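PDB 2PYX: tryptophan halogenase from Shewanella frigidimarina, which probably acts as a flavin-dependent halogenase of the tryptophan halogenase family, using bound FAD in a monooxygenase-type reaction. Local coordinates for residues Leu124-Leu129 with Tyr445-Gln450. Residues are numbered along the deposited sequence; the frame is centred on the assembly and turned at random.
Sequences LCPYWL and YQTPSQ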
loop_
_atom_site.group_PDB
_atom_site.type_symbol
_atom_site.label_atom_id
_atom_site.label_comp_id
_atom_site.label_asym_id
_atom_site.label_seq_id
_atom_site.Cartn_x
_atom_site.Cartn_y
_atom_site.Cartn_z
ATOM N N LEU A 124 5.059 -20.715 13.213
ATOM C CA LEU A 124 4.017 -21.274 14.068
ATOM C C LEU A 124 2.780 -21.789 13.326
ATOM O O LEU A 124 1.986 -22.547 13.886
ATOM C CB LEU A 124 3.544 -20.231 15.073
ATOM C CG LEU A 124 4.525 -19.853 16.200
ATOM C CD1 LEU A 124 3.937 -18.787 17.099
ATOM C CD2 LEU A 124 4.864 -21.103 17.016
ATOM N N CYS A 125 2.575 -21.320 12.092
ATOM C CA CYS A 125 1.344 -21.623 11.402
ATOM C C CYS A 125 0.937 -23.106 11.424
ATOM O O CYS A 125 -0.163 -23.424 11.861
ATOM C CB CYS A 125 1.393 -21.011 9.998
ATOM S SG CYS A 125 -0.125 -21.184 9.051
ATOM N N PRO A 126 1.799 -24.028 10.956
ATOM C CA PRO A 126 1.360 -25.432 11.001
ATOM C C PRO A 126 1.118 -25.984 12.416
ATOM O O PRO A 126 0.358 -26.943 12.551
ATOM C CB PRO A 126 2.500 -26.194 10.313
ATOM C CG PRO A 126 3.646 -25.302 10.411
ATOM C CD PRO A 126 3.109 -23.907 10.303
ATOM N N TYR A 127 1.761 -25.391 13.421
ATOM C CA TYR A 127 1.512 -25.757 14.833
ATOM C C TYR A 127 0.190 -25.224 15.364
ATOM O O TYR A 127 -0.376 -25.791 16.306
ATOM C CB TYR A 127 2.721 -25.319 15.702
ATOM C CG TYR A 127 3.980 -26.024 15.232
ATOM C CD1 TYR A 127 4.336 -27.289 15.719
ATOM C CD2 TYR A 127 4.773 -25.481 14.220
ATOM C CE1 TYR A 127 5.450 -27.976 15.204
ATOM C CE2 TYR A 127 5.899 -26.162 13.720
ATOM C CZ TYR A 127 6.238 -27.409 14.242
ATOM O OH TYR A 127 7.344 -28.043 13.688
ATOM N N TRP A 128 -0.292 -24.119 14.784
ATOM C CA TRP A 128 -1.588 -23.587 15.132
ATOM C C TRP A 128 -2.729 -24.404 14.507
ATOM O O TRP A 128 -3.801 -24.554 15.085
ATOM C CB TRP A 128 -1.692 -22.091 14.735
ATOM C CG TRP A 128 -3.102 -21.678 14.624
ATOM C CD1 TRP A 128 -3.943 -21.328 15.641
ATOM C CD2 TRP A 128 -3.890 -21.671 13.441
ATOM N NE1 TRP A 128 -5.173 -21.058 15.152
ATOM C CE2 TRP A 128 -5.184 -21.293 13.799
ATOM C CE3 TRP A 128 -3.617 -21.974 12.099
ATOM C CZ2 TRP A 128 -6.208 -21.184 12.865
ATOM C CZ3 TRP A 128 -4.623 -21.845 11.186
ATOM C CH2 TRP A 128 -5.893 -21.466 11.556
ATOM N N LEU A 129 -2.491 -24.928 13.311
ATOM C CA LEU A 129 -3.540 -25.502 12.502
ATOM C C LEU A 129 -4.465 -26.500 13.237
ATOM O O LEU A 129 -5.696 -26.431 13.079
ATOM C CB LEU A 129 -2.875 -26.096 11.253
ATOM C CG LEU A 129 -3.720 -26.400 10.042
ATOM C CD1 LEU A 129 -4.436 -25.168 9.532
ATOM C CD2 LEU A 129 -2.820 -27.020 8.978
ATOM N N TYR A 445 -2.918 -28.881 1.269
ATOM C CA TYR A 445 -2.104 -29.968 1.801
ATOM C C TYR A 445 -0.960 -29.524 2.677
ATOM O O TYR A 445 -0.428 -30.324 3.457
ATOM C CB TYR A 445 -1.604 -30.895 0.681
ATOM C CG TYR A 445 -2.735 -31.510 -0.059
ATOM C CD1 TYR A 445 -3.452 -32.542 0.509
ATOM C CD2 TYR A 445 -3.128 -31.032 -1.304
ATOM C CE1 TYR A 445 -4.530 -33.085 -0.154
ATOM C CE2 TYR A 445 -4.190 -31.579 -1.971
ATOM C CZ TYR A 445 -4.882 -32.608 -1.390
ATOM O OH TYR A 445 -5.979 -33.187 -2.051
ATOM N N GLN A 446 -0.566 -28.258 2.582
ATOM C CA GLN A 446 0.456 -27.707 3.471
ATOM C C GLN A 446 0.264 -26.206 3.641
ATOM O O GLN A 446 -0.313 -25.550 2.774
ATOM C CB GLN A 446 1.865 -28.003 2.977
ATOM C CG GLN A 446 2.212 -27.375 1.627
ATOM C CD GLN A 446 3.625 -27.698 1.206
ATOM O OE1 GLN A 446 4.099 -28.833 1.405
ATOM N NE2 GLN A 446 4.328 -26.707 0.646
ATOM N N THR A 447 0.749 -25.645 4.735
ATOM C CA THR A 447 0.605 -24.227 4.936
ATOM C C THR A 447 1.454 -23.419 3.958
ATOM O O THR A 447 2.503 -23.894 3.492
ATOM C CB THR A 447 0.950 -23.783 6.357
ATOM O OG1 THR A 447 2.332 -24.064 6.612
ATOM C CG2 THR A 447 0.083 -24.499 7.369
ATOM N N PRO A 448 1.040 -22.170 3.682
ATOM C CA PRO A 448 1.935 -21.242 2.966
ATOM C C PRO A 448 3.224 -21.096 3.758
ATOM O O PRO A 448 3.235 -21.150 4.993
ATOM C CB PRO A 448 1.159 -19.916 2.941
ATOM C CG PRO A 448 -0.347 -20.356 3.150
ATOM C CD PRO A 448 -0.234 -21.531 4.081
ATOM N N SER A 449 4.321 -20.957 3.026
ATOM C CA SER A 449 5.605 -20.774 3.694
ATOM C C SER A 449 6.532 -19.941 2.847
ATOM O O SER A 449 6.237 -19.625 1.714
ATOM C CB SER A 449 6.272 -22.121 4.002
ATOM O OG SER A 449 6.840 -22.617 2.812
ATOM N N GLN A 450 7.672 -19.586 3.434
ATOM C CA GLN A 450 8.698 -18.844 2.678
ATOM C C GLN A 450 9.154 -19.583 1.437
ATOM O O GLN A 450 9.633 -18.957 0.462
ATOM C CB GLN A 450 9.919 -18.534 3.548
#
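The carbonyl O of C125 is gripped by two backbone groups, L129 N at 3.1 Å and, weakly, W128 N at 3.0 Å. The turn of helix 125-128 and the residue after it brings C125 and L129 round to T447, with P126 alongside. No hydrogen bond crosses the contact; it is a van der Waals fit built around one threonine. The methyl does most of the work: T447 CG2 rests against C125 SG at 3.7 Å. With SG anti to the backbone N (chi1 -175°), the sulfur lies against that methyl. T447 CG2 also lies 4.0 Å from P126 CA. OG1, the other branch of T447, meets the proline too, 3.8 Å from P126 CD, and the two side chains cross at about a right angle. L129 CD2 comes near the methyl in one of its two conformers, so its share is less certain. Away from the predicted FAD and tryptophan sites, the contact lays the loop between helices 434-443 and 462-471 against helix 125-128. Y470 of helix 462-471 touches C125, T447 and P448, Q466 NE2 hydrogen-bonds P448 O, and Y127 packs on helix 484-507.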